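Local coordinates for protein myosin IE heavy chain (Dictyostelium discoideum, PDB 1LKX) that binds actin and uses ATP hydrolysis, activated by actin, to drive movement as the motor domain of a single-headed myosin, at residues C308-D312 / S534-D540; A355-L360 / Q544-P548. All coordinates share one frame; numbering follows the deposited sequence.

Interaction 1: C308-D312 / S534-D540; sequences CLKTD and SMQSSSD
Lys-310 and Thr-311, at the Schellman end of helix 299-309, meet the turn Ser-537 to Asp-540 that joins helices 529-536 and 541-546. Lys-310 has positive phi and is the C-prime residue of the motif. The backbone N of Lys-310 and that of Thr-311 bond back to carbonyls of the last helical turn. Two carbonyls at the helix end, Leu-309 O and Lys-310 O, face the serine turn. Lys-310 O takes a hydrogen bond from Ser-539 N at 3.1 Å, and the donor lies in the carbonyl plane, with a C=O...N angle of 157°. The second bond runs from Ser-538 OG to Leu-309 O. OG stands anti to the Ser-538 backbone N (chi1 180°), which places it beside its own carbonyl carbon. There it also accepts from Asp-540 N at 3.2 Å, closing an ST turn. One hydroxyl thus donates across the contact and accepts within its own turn.

Apolar contacts flank these bonds. The methyl CG2 of Thr-311 lies between Ser-534 O (3.2 Å), in the last turn of helix 529-536, and Ser-538 CB (3.4 Å). Leu-309 CD1 touches the bent end of Met-535, 3.7 Å from SD. The aliphatic part of Lys-310 runs over the turn, with CD 3.7 Å from Asp-540 CB. Its NZ leads away and stays 5.7 Å from Asp-540 OD2, so the two charges do not pair. The carboxylate of Asp-540 has other partners: OD2 makes a salt bridge to Arg-268, and OD1 weakly caps Val-543 N at the start of helix 541-546. Asp-312 likewise caps Ser-315 N at the start of helix 313-321. The contact therefore joins two helix-to-helix turns, with helix 260-276 lying alongside: Ala-272 against Leu-309, Arg-268 against Lys-310.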
ATOM      1  N   CYS A 308     -24.608 -17.856  13.618  1.00 61.58           N
ATOM      2  CA  CYS A 308     -23.200 -17.946  13.243  1.00 61.40           C
ATOM      3  C   CYS A 308     -22.294 -17.290  14.282  1.00 59.91           C
ATOM      4  O   CYS A 308     -21.226 -17.810  14.611  1.00 58.97           O
ATOM      5  CB  CYS A 308     -22.967 -17.277  11.884  1.00 62.66           C
ATOM      6  SG  CYS A 308     -23.872 -17.998  10.501  1.00 64.49           S
ATOM      7  N   LEU A 309     -22.722 -16.143  14.792  1.00 58.84           N
ATOM      8  CA  LEU A 309     -21.933 -15.431  15.781  1.00 58.92           C
ATOM      9  C   LEU A 309     -21.978 -16.134  17.121  1.00 59.86           C
ATOM     10  O   LEU A 309     -21.213 -15.803  18.026  1.00 60.12           O
ATOM     11  CB  LEU A 309     -22.436 -13.997  15.934  1.00 57.53           C
ATOM     12  CG  LEU A 309     -22.183 -13.090  14.731  1.00 56.44           C
ATOM     13  CD1 LEU A 309     -22.797 -11.730  14.965  1.00 56.18           C
ATOM     14  CD2 LEU A 309     -20.702 -12.974  14.498  1.00 54.52           C
ATOM     15  N   LYS A 310     -22.875 -17.109  17.242  1.00 61.12           N
ATOM     16  CA  LYS A 310     -23.037 -17.872  18.477  1.00 62.15           C
ATOM     17  C   LYS A 310     -23.330 -17.006  19.707  1.00 63.46           C
ATOM     18  O   LYS A 310     -22.636 -17.099  20.721  1.00 62.73           O
ATOM     19  CB  LYS A 310     -21.796 -18.726  18.740  1.00 61.77           C
ATOM     20  CG  LYS A 310     -21.586 -19.844  17.732  1.00 63.44           C
ATOM     21  CD  LYS A 310     -20.497 -20.809  18.191  1.00 64.32           C
ATOM     22  CE  LYS A 310     -20.151 -21.829  17.121  1.00 64.45           C
ATOM     23  NZ  LYS A 310     -21.348 -22.584  16.668  1.00 65.06           N
ATOM     24  N   THR A 311     -24.358 -16.166  19.604  1.00 65.30           N
ATOM     25  CA  THR A 311     -24.776 -15.288  20.699  1.00 67.24           C
ATOM     26  C   THR A 311     -26.293 -15.325  20.834  1.00 68.35           C
ATOM     27  O   THR A 311     -26.996 -15.882  19.987  1.00 68.36           O
ATOM     28  CB  THR A 311     -24.384 -13.806  20.461  1.00 67.44           C
ATOM     29  OG1 THR A 311     -25.074 -13.306  19.311  1.00 65.97           O
ATOM     30  CG2 THR A 311     -22.893 -13.665  20.253  1.00 68.70           C
ATOM     31  N   ASP A 312     -26.798 -14.718  21.900  1.00 69.52           N
ATOM     32  CA  ASP A 312     -28.231 -14.681  22.123  1.00 71.36           C
ATOM     33  C   ASP A 312     -28.952 -13.844  21.076  1.00 71.47           C
ATOM     34  O   ASP A 312     -28.800 -12.624  21.011  1.00 71.40           O
ATOM     35  CB  ASP A 312     -28.547 -14.128  23.506  1.00 73.31           C
ATOM     36  CG  ASP A 312     -30.036 -13.979  23.734  1.00 75.50           C
ATOM     37  OD1 ASP A 312     -30.773 -14.968  23.508  1.00 76.27           O
ATOM     38  OD2 ASP A 312     -30.466 -12.876  24.135  1.00 76.62           O
ATOM     39  N   SER A 534     -22.709  -7.578  23.239  1.00 56.77           N
ATOM     40  CA  SER A 534     -23.503  -8.617  22.579  1.00 56.69           C
ATOM     41  C   SER A 534     -22.618  -9.642  21.851  1.00 56.08           C
ATOM     42  O   SER A 534     -23.034 -10.777  21.595  1.00 54.80           O
ATOM     43  CB  SER A 534     -24.470  -7.985  21.576  1.00 56.70           C
ATOM     44  OG  SER A 534     -25.183  -8.987  20.871  1.00 57.86           O
ATOM     45  N   MET A 535     -21.403  -9.222  21.514  1.00 55.88           N
ATOM     46  CA  MET A 535     -20.452 -10.082  20.830  1.00 55.65           C
ATOM     47  C   MET A 535     -19.589 -10.818  21.841  1.00 55.96           C
ATOM     48  O   MET A 535     -19.334 -12.013  21.692  1.00 55.76           O
ATOM     49  CB  MET A 535     -19.560  -9.258  19.904  1.00 55.00           C
ATOM     50  CG  MET A 535     -20.290  -8.607  18.743  1.00 54.33           C
ATOM     51  SD  MET A 535     -21.028  -9.784  17.582  1.00 52.18           S
ATOM     52  CE  MET A 535     -22.642  -9.904  18.254  1.00 55.90           C
ATOM     53  N   GLN A 536     -19.139 -10.101  22.868  1.00 56.31           N
ATOM     54  CA  GLN A 536     -18.299 -10.697  23.899  1.00 56.72           C
ATOM     55  C   GLN A 536     -19.062 -11.857  24.504  1.00 57.90           C
ATOM     56  O   GLN A 536     -18.475 -12.852  24.929  1.00 58.89           O
ATOM     57  CB  GLN A 536     -17.968  -9.668  24.971  1.00 55.64           C
ATOM     58  CG  GLN A 536     -17.577  -8.331  24.391  1.00 56.08           C
ATOM     59  CD  GLN A 536     -17.037  -7.372  25.416  1.00 55.97           C
ATOM     60  OE1 GLN A 536     -15.858  -7.410  25.753  1.00 56.54           O
ATOM     61  NE2 GLN A 536     -17.900  -6.504  25.925  1.00 56.47           N
ATOM     62  N   SER A 537     -20.384 -11.725  24.521  1.00 58.16           N
ATOM     63  CA  SER A 537     -21.257 -12.759  25.049  1.00 58.52           C
ATOM     64  C   SER A 537     -21.273 -14.009  24.158  1.00 59.20           C
ATOM     65  O   SER A 537     -21.976 -14.975  24.443  1.00 60.23           O
ATOM     66  CB  SER A 537     -22.671 -12.209  25.172  1.00 57.93           C
ATOM     67  OG  SER A 537     -23.158 -11.837  23.898  1.00 59.22           O
ATOM     68  N   SER A 538     -20.500 -13.989  23.080  1.00 60.20           N
ATOM     69  CA  SER A 538     -20.446 -15.128  22.167  1.00 60.52           C
ATOM     70  C   SER A 538     -19.715 -16.306  22.796  1.00 60.43           C
ATOM     71  O   SER A 538     -18.858 -16.122  23.660  1.00 59.51           O
ATOM     72  CB  SER A 538     -19.744 -14.734  20.854  1.00 59.62           C
ATOM     73  OG  SER A 538     -19.675 -15.827  19.955  1.00 58.30           O
ATOM     74  N   SER A 539     -20.058 -17.513  22.358  1.00 60.77           N
ATOM     75  CA  SER A 539     -19.408 -18.710  22.867  1.00 61.63           C
ATOM     76  C   SER A 539     -18.279 -19.153  21.923  1.00 62.70           C
ATOM     77  O   SER A 539     -17.409 -19.940  22.312  1.00 63.64           O
ATOM     78  CB  SER A 539     -20.427 -19.834  23.029  1.00 60.95           C
ATOM     79  OG  SER A 539     -21.002 -20.164  21.782  1.00 61.80           O
ATOM     80  N   ASP A 540     -18.291 -18.649  20.688  1.00 62.20           N
ATOM     81  CA  ASP A 540     -17.252 -19.002  19.721  1.00 60.43           C
ATOM     82  C   ASP A 540     -15.947 -18.355  20.154  1.00 58.47           C
ATOM     83  O   ASP A 540     -15.871 -17.138  20.318  1.00 57.32           O
ATOM     84  CB  ASP A 540     -17.613 -18.515  18.307  1.00 61.87           C
ATOM     85  CG  ASP A 540     -16.596 -18.961  17.252  1.00 62.97           C
ATOM     86  OD1 ASP A 540     -16.145 -18.115  16.438  1.00 63.27           O
ATOM     87  OD2 ASP A 540     -16.253 -20.164  17.238  1.00 62.35           O
TER

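Interaction 2: A355-L360 / Q544-P548; sequences ALYERL and QGLFP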
ATOM      1  N   ALA A 355     -17.116  -3.488  11.904  1.00 38.75           N
ATOM      2  CA  ALA A 355     -16.222  -3.780  13.025  1.00 37.63           C
ATOM      3  C   ALA A 355     -15.746  -5.216  12.953  1.00 36.79           C
ATOM      4  O   ALA A 355     -14.570  -5.515  13.182  1.00 36.34           O
ATOM      5  CB  ALA A 355     -16.929  -3.540  14.329  1.00 38.01           C
ATOM      6  N   LEU A 356     -16.679  -6.100  12.626  1.00 36.10           N
ATOM      7  CA  LEU A 356     -16.389  -7.516  12.493  1.00 36.12           C
ATOM      8  C   LEU A 356     -15.279  -7.798  11.473  1.00 36.83           C
ATOM      9  O   LEU A 356     -14.306  -8.495  11.774  1.00 36.38           O
ATOM     10  CB  LEU A 356     -17.665  -8.244  12.078  1.00 36.31           C
ATOM     11  CG  LEU A 356     -18.315  -9.212  13.073  1.00 36.80           C
ATOM     12  CD1 LEU A 356     -18.205  -8.656  14.460  1.00 36.24           C
ATOM     13  CD2 LEU A 356     -19.767  -9.454  12.699  1.00 35.12           C
ATOM     14  N   TYR A 357     -15.426  -7.239  10.271  1.00 36.39           N
ATOM     15  CA  TYR A 357     -14.465  -7.459   9.204  1.00 35.68           C
ATOM     16  C   TYR A 357     -13.114  -6.860   9.507  1.00 37.06           C
ATOM     17  O   TYR A 357     -12.084  -7.512   9.305  1.00 36.42           O
ATOM     18  CB  TYR A 357     -14.999  -6.903   7.885  1.00 34.63           C
ATOM     19  CG  TYR A 357     -14.317  -7.495   6.678  1.00 34.34           C
ATOM     20  CD1 TYR A 357     -13.124  -6.958   6.187  1.00 33.75           C
ATOM     21  CD2 TYR A 357     -14.830  -8.632   6.069  1.00 34.35           C
ATOM     22  CE1 TYR A 357     -12.457  -7.545   5.119  1.00 34.95           C
ATOM     23  CE2 TYR A 357     -14.175  -9.230   5.005  1.00 37.11           C
ATOM     24  CZ  TYR A 357     -12.986  -8.685   4.532  1.00 37.52           C
ATOM     25  OH  TYR A 357     -12.339  -9.306   3.483  1.00 39.47           O
ATOM     26  N   GLU A 358     -13.117  -5.623  10.002  1.00 38.64           N
ATOM     27  CA  GLU A 358     -11.878  -4.926  10.331  1.00 39.64           C
ATOM     28  C   GLU A 358     -11.070  -5.721  11.339  1.00 38.81           C
ATOM     29  O   GLU A 358      -9.852  -5.884  11.202  1.00 37.56           O
ATOM     30  CB  GLU A 358     -12.173  -3.549  10.906  1.00 41.79           C
ATOM     31  CG  GLU A 358     -10.921  -2.818  11.344  1.00 47.27           C
ATOM     32  CD  GLU A 358     -11.217  -1.541  12.114  1.00 50.97           C
ATOM     33  OE1 GLU A 358     -10.256  -0.906  12.595  1.00 52.76           O
ATOM     34  OE2 GLU A 358     -12.403  -1.165  12.245  1.00 53.29           O
ATOM     35  N   ARG A 359     -11.770  -6.217  12.353  1.00 38.21           N
ATOM     36  CA  ARG A 359     -11.143  -7.010  13.395  1.00 37.52           C
ATOM     37  C   ARG A 359     -10.685  -8.354  12.850  1.00 36.46           C
ATOM     38  O   ARG A 359      -9.537  -8.763  13.060  1.00 36.34           O
ATOM     39  CB  ARG A 359     -12.122  -7.198  14.551  1.00 38.06           C
ATOM     40  CG  ARG A 359     -12.414  -5.908  15.309  1.00 40.02           C
ATOM     41  CD  ARG A 359     -13.530  -6.120  16.299  1.00 42.01           C
ATOM     42  NE  ARG A 359     -13.399  -5.287  17.493  1.00 45.32           N
ATOM     43  CZ  ARG A 359     -13.528  -3.968  17.517  1.00 45.13           C
ATOM     44  NH1 ARG A 359     -13.388  -3.314  18.661  1.00 43.22           N
ATOM     45  NH2 ARG A 359     -13.798  -3.309  16.397  1.00 47.75           N
ATOM     46  N   LEU A 360     -11.580  -9.035  12.135  1.00 35.18           N
ATOM     47  CA  LEU A 360     -11.245 -10.327  11.567  1.00 33.30           C
ATOM     48  C   LEU A 360      -9.983 -10.181  10.731  1.00 33.18           C
ATOM     49  O   LEU A 360      -9.081 -11.008  10.831  1.00 33.66           O
ATOM     50  CB  LEU A 360     -12.398 -10.861  10.712  1.00 33.29           C
ATOM     51  CG  LEU A 360     -12.163 -12.162   9.912  1.00 32.93           C
ATOM     52  CD1 LEU A 360     -11.622 -13.258  10.806  1.00 30.18           C
ATOM     53  CD2 LEU A 360     -13.454 -12.606   9.265  1.00 31.18           C
ATOM     54  N   GLN A 544     -15.528 -13.868  20.312  1.00 55.49           N
ATOM     55  CA  GLN A 544     -15.121 -13.160  21.516  1.00 57.77           C
ATOM     56  C   GLN A 544     -13.661 -12.755  21.443  1.00 57.87           C
ATOM     57  O   GLN A 544     -13.234 -11.827  22.131  1.00 57.02           O
ATOM     58  CB  GLN A 544     -15.361 -14.025  22.746  1.00 60.33           C
ATOM     59  CG  GLN A 544     -14.455 -15.218  22.859  1.00 63.65           C
ATOM     60  CD  GLN A 544     -14.939 -16.184  23.918  1.00 66.71           C
ATOM     61  OE1 GLN A 544     -15.983 -16.822  23.760  1.00 67.67           O
ATOM     62  NE2 GLN A 544     -14.189 -16.295  25.013  1.00 68.08           N
ATOM     63  N   GLY A 545     -12.898 -13.460  20.613  1.00 58.53           N
ATOM     64  CA  GLY A 545     -11.489 -13.134  20.445  1.00 58.08           C
ATOM     65  C   GLY A 545     -11.363 -11.765  19.795  1.00 57.67           C
ATOM     66  O   GLY A 545     -10.514 -10.947  20.171  1.00 56.29           O
ATOM     67  N   LEU A 546     -12.223 -11.512  18.812  1.00 57.36           N
ATOM     68  CA  LEU A 546     -12.230 -10.234  18.115  1.00 56.66           C
ATOM     69  C   LEU A 546     -12.577  -9.095  19.071  1.00 56.80           C
ATOM     70  O   LEU A 546     -12.133  -7.978  18.875  1.00 56.66           O
ATOM     71  CB  LEU A 546     -13.223 -10.254  16.941  1.00 55.78           C
ATOM     72  CG  LEU A 546     -12.959 -11.137  15.707  1.00 53.70           C
ATOM     73  CD1 LEU A 546     -11.561 -10.913  15.190  1.00 53.46           C
ATOM     74  CD2 LEU A 546     -13.125 -12.593  16.062  1.00 55.51           C
ATOM     75  N   PHE A 547     -13.374  -9.379  20.098  1.00 58.64           N
ATOM     76  CA  PHE A 547     -13.752  -8.371  21.100  1.00 59.60           C
ATOM     77  C   PHE A 547     -13.352  -8.841  22.495  1.00 61.09           C
ATOM     78  O   PHE A 547     -14.156  -9.426  23.220  1.00 61.43           O
ATOM     79  CB  PHE A 547     -15.256  -8.122  21.093  1.00 58.34           C
ATOM     80  CG  PHE A 547     -15.796  -7.704  19.766  1.00 57.35           C
ATOM     81  CD1 PHE A 547     -16.214  -8.650  18.843  1.00 56.87           C
ATOM     82  CD2 PHE A 547     -15.896  -6.360  19.440  1.00 57.09           C
ATOM     83  CE1 PHE A 547     -16.728  -8.261  17.611  1.00 56.96           C
ATOM     84  CE2 PHE A 547     -16.407  -5.961  18.211  1.00 57.37           C
ATOM     85  CZ  PHE A 547     -16.826  -6.914  17.291  1.00 56.36           C
ATOM     86  N   PRO A 548     -12.098  -8.593  22.885  1.00 62.48           N
ATOM     87  CA  PRO A 548     -11.567  -8.989  24.190  1.00 63.97           C
ATOM     88  C   PRO A 548     -12.248  -8.312  25.373  1.00 64.77           C
ATOM     89  O   PRO A 548     -12.567  -7.130  25.316  1.00 65.60           O
ATOM     90  CB  PRO A 548     -10.089  -8.621  24.076  1.00 64.96           C
ATOM     91  CG  PRO A 548      -9.813  -8.786  22.615  1.00 64.35           C
ATOM     92  CD  PRO A 548     -11.015  -8.105  22.018  1.00 63.35           C
TER
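Arg-359 lies along Leu-546 and then over the ring of Phe-547. Its CB packs 3.8 Å from Leu-546 CD1. CG stands anti to the carbonyl carbon (chi1 -68°) and carries the chain outward past the Leu-546 carbonyl. CD then sits over one face of the Phe-547 ring, 3.8 Å from the centroid, in a CH-pi contact displaced toward the rim. NE makes a weak hydrogen bond to Leu-546 O at 3.3 Å; the angle at the hydrogen is only 132°. The guanidinium lies nearly parallel to the ring (planes 15° apart) but over its CD2-CE2 rim. The carbonyl comes to the guanidinium edge, while the ring takes the face. Leu-356 CD1 meets the ring at its edge, in plane and 3.5 Å from Phe-547 CE1. Leu-546 CD1 reaches the helix backbone itself, 3.6 Å from Leu-360 N. With an alanine at Arg-359, the face of Phe-547 is likely to lose its cover and Leu-546 O its weak donor. Ile-269 of helix 260-276 touches both Leu-360 and Leu-546. The arrangement is a helix C-terminus, where Phe-547 leaves helical geometry, packed against the flank of the long helix 342-372. Its place, just before the disordered stretch where loop 2 is expected, is consistent with the upper 50 kDa subdomain of the myosin motor.

Overall arrangement
Both interactions lie in the myosin motor domain, on the same side of its centre and away from the nucleotide site. Their centres are about 12 Å apart. Along the chain the segments alternate: 308-312, 355-360, 534-540, 544-548. Helices 529-536 and 541-546 are consecutive, and the turn between them belongs to interaction 1, while the end of the second belongs to interaction 2. Met-535 CB touches Phe-547 CD1 at 3.6 Å, so the two contacts meet directly. Helix 260-276 packs on both. Parts distant in sequence are thus brought together into one helical region, consistent with the upper 50 kDa subdomain and remote from the nucleotide pocket.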